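Local atomic coordinates of glutamate racemase (Escherichia coli, PDB entry 2JFN), a protein that belongs to the Asp/Glu/hydantoin racemase family and holds a bound glutamic acid between two alpha/beta domains. Residues V24-S29 and V89-T94. Residues are numbered along the deposited sequence; the frame is centred on the assembly and turned at random.
Sequences VLVFDS and VVACNT. With GLU (glutamic acid), chain B.
Val26 bridges to Val89 and Phe27 to Val90 in parallel register, and the touching parts of the two segments run 9° apart. Val89 is gripped through both backbone polar atoms: its N donates to Leu25 O at 2.7 Å, and its O receives Phe27 N at 2.8 Å in a nearly straight bond (N-H...O 170°). Beyond this the ladder frays. Ala91 N reaches Phe27 O only weakly, and inverse gamma turns centred on Val90 and Ala91 carry segment 89-94 out of the strand toward helix 93-106.

On one face of the sheet Val26 CG1 lies 4.0 Å from Ala91 CB. On the other, Val90 CG1 meets the edge of the Phe27 ring near its plane, a loose contact on the face against which helix 65-82 packs, whose Val72 and Ile75 also touch the Phe27 side chain. With CG anti to its backbone N (chi1 -177°), Asp28 brings OD2 close to Cys92 CB. The same OD2 is hydrogen-bonded at 2.8 Å to the N of the bound glutamic acid. OD1 adds a weak bond to that N and is anchored by the backbone N atoms of Gly30 and Gly33, which should steady the carboxylate. Ser29 OG donates to ligand OE2 at 2.6 Å. From the other segment, Asn93 N binds ligand O, while Thr94 N and Thr94 OG1 both donate to OXT, each at 2.9 Å, so three donors from two successive residues hold the alpha-carboxylate. Two adjacent parallel strands thus end in loops that converge on one ligand, the carboxy-terminal-edge pocket characteristic of alpha/beta folds.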
loop_
_atom_site.group_PDB
_atom_site.type_symbol
_atom_site.label_atom_id
_atom_site.label_comp_id
_atom_site.label_asym_id
_atom_site.label_seq_id
_atom_site.Cartn_x
_atom_site.Cartn_y
_atom_site.Cartn_z
ATOM N N VAL A 24 12.632 -7.333 -7.469
ATOM C CA VAL A 24 11.309 -6.745 -7.379
ATOM C C VAL A 24 11.290 -5.542 -6.449
ATOM O O VAL A 24 11.727 -5.618 -5.301
ATOM C CB VAL A 24 10.278 -7.778 -6.878
ATOM C CG1 VAL A 24 8.946 -7.101 -6.614
ATOM C CG2 VAL A 24 10.114 -8.881 -7.920
ATOM N N LEU A 25 10.776 -4.432 -6.963
ATOM C CA LEU A 25 10.667 -3.213 -6.182
ATOM C C LEU A 25 9.254 -3.080 -5.638
ATOM O O LEU A 25 8.285 -3.285 -6.366
ATOM C CB LEU A 25 10.966 -1.983 -7.048
ATOM C CG LEU A 25 10.553 -0.636 -6.443
ATOM C CD1 LEU A 25 11.400 -0.336 -5.201
ATOM C CD2 LEU A 25 10.718 0.472 -7.490
ATOM N N VAL A 26 9.149 -2.763 -4.353
ATOM C CA VAL A 26 7.862 -2.517 -3.721
ATOM C C VAL A 26 7.993 -1.077 -3.204
ATOM O O VAL A 26 8.874 -0.780 -2.386
ATOM C CB VAL A 26 7.585 -3.481 -2.548
ATOM C CG1 VAL A 26 6.236 -3.152 -1.926
ATOM C CG2 VAL A 26 7.587 -4.940 -3.051
ATOM N N PHE A 27 7.138 -0.191 -3.708
ATOM C CA PHE A 27 7.163 1.226 -3.349
ATOM C C PHE A 27 5.921 1.744 -2.632
ATOM O O PHE A 27 4.804 1.315 -2.907
ATOM C CB PHE A 27 7.356 2.078 -4.608
ATOM C CG PHE A 27 7.148 3.557 -4.380
ATOM C CD1 PHE A 27 8.177 4.350 -3.873
ATOM C CD2 PHE A 27 5.907 4.141 -4.612
ATOM C CE1 PHE A 27 7.970 5.702 -3.598
ATOM C CE2 PHE A 27 5.687 5.494 -4.339
ATOM C CZ PHE A 27 6.719 6.275 -3.829
ATOM N N ASP A 28 6.135 2.683 -1.715
ATOM C CA ASP A 28 5.053 3.338 -0.982
ATOM C C ASP A 28 5.590 4.650 -0.448
ATOM O O ASP A 28 6.802 4.871 -0.425
ATOM C CB ASP A 28 4.564 2.507 0.211
ATOM C CG ASP A 28 3.386 3.167 0.927
ATOM O OD1 ASP A 28 3.297 3.101 2.172
ATOM O OD2 ASP A 28 2.538 3.766 0.233
ATOM N N SER A 29 4.684 5.515 -0.012
ATOM C CA SER A 29 5.062 6.798 0.561
ATOM C C SER A 29 5.645 6.554 1.962
ATOM O O SER A 29 6.477 7.325 2.442
ATOM C CB SER A 29 3.832 7.696 0.660
ATOM O OG SER A 29 2.839 7.065 1.446
ATOM N N VAL A 89 6.108 -2.672 -7.898
ATOM C CA VAL A 89 4.764 -2.594 -7.345
ATOM C C VAL A 89 4.559 -1.250 -6.665
ATOM O O VAL A 89 5.321 -0.876 -5.774
ATOM C CB VAL A 89 4.521 -3.687 -6.283
ATOM C CG1 VAL A 89 3.079 -3.611 -5.790
ATOM C CG2 VAL A 89 4.837 -5.062 -6.856
ATOM N N VAL A 90 3.545 -0.515 -7.102
ATOM C CA VAL A 90 3.227 0.761 -6.493
ATOM C C VAL A 90 2.216 0.378 -5.415
ATOM O O VAL A 90 1.007 0.460 -5.632
ATOM C CB VAL A 90 2.583 1.721 -7.514
ATOM C CG1 VAL A 90 2.286 3.063 -6.861
ATOM C CG2 VAL A 90 3.532 1.919 -8.705
ATOM N N ALA A 91 2.725 -0.082 -4.273
ATOM C CA ALA A 91 1.880 -0.522 -3.158
ATOM C C ALA A 91 1.436 0.688 -2.362
ATOM O O ALA A 91 1.681 0.786 -1.159
ATOM C CB ALA A 91 2.658 -1.484 -2.272
ATOM N N CYS A 92 0.759 1.593 -3.062
ATOM C CA CYS A 92 0.298 2.851 -2.507
ATOM C C CYS A 92 -0.933 3.309 -3.297
ATOM O O CYS A 92 -0.826 3.615 -4.482
ATOM C CB CYS A 92 1.439 3.865 -2.657
ATOM S SG CYS A 92 1.082 5.569 -2.260
ATOM N N ASN A 93 -2.096 3.360 -2.646
ATOM C CA ASN A 93 -3.330 3.781 -3.318
ATOM C C ASN A 93 -3.301 5.220 -3.823
ATOM O O ASN A 93 -3.760 5.507 -4.932
ATOM C CB ASN A 93 -4.542 3.604 -2.394
ATOM C CG ASN A 93 -4.822 2.156 -2.066
ATOM O OD1 ASN A 93 -4.147 1.551 -1.225
ATOM N ND2 ASN A 93 -5.820 1.582 -2.733
ATOM N N THR A 94 -2.767 6.128 -3.011
ATOM C CA THR A 94 -2.693 7.534 -3.390
ATOM C C THR A 94 -1.732 7.792 -4.545
ATOM O O THR A 94 -1.663 8.904 -5.061
ATOM C CB THR A 94 -2.266 8.419 -2.195
ATOM O OG1 THR A 94 -1.058 7.900 -1.617
ATOM C CG2 THR A 94 -3.354 8.442 -1.140
HETATM N N GLU B . 0.162 3.689 1.777
HETATM C CA GLU B . -0.821 4.768 1.644
HETATM C C GLU B . -1.666 4.503 0.412
HETATM O O GLU B . -1.996 3.300 0.108
HETATM C CB GLU B . -0.097 6.117 1.519
HETATM C CG GLU B . -0.759 7.172 2.433
HETATM C CD GLU B . -0.258 8.572 2.103
HETATM O OE1 GLU B . -1.008 9.536 2.231
HETATM O OE2 GLU B . 0.902 8.753 1.717
HETATM O OXT GLU B . -2.061 5.473 -0.315
#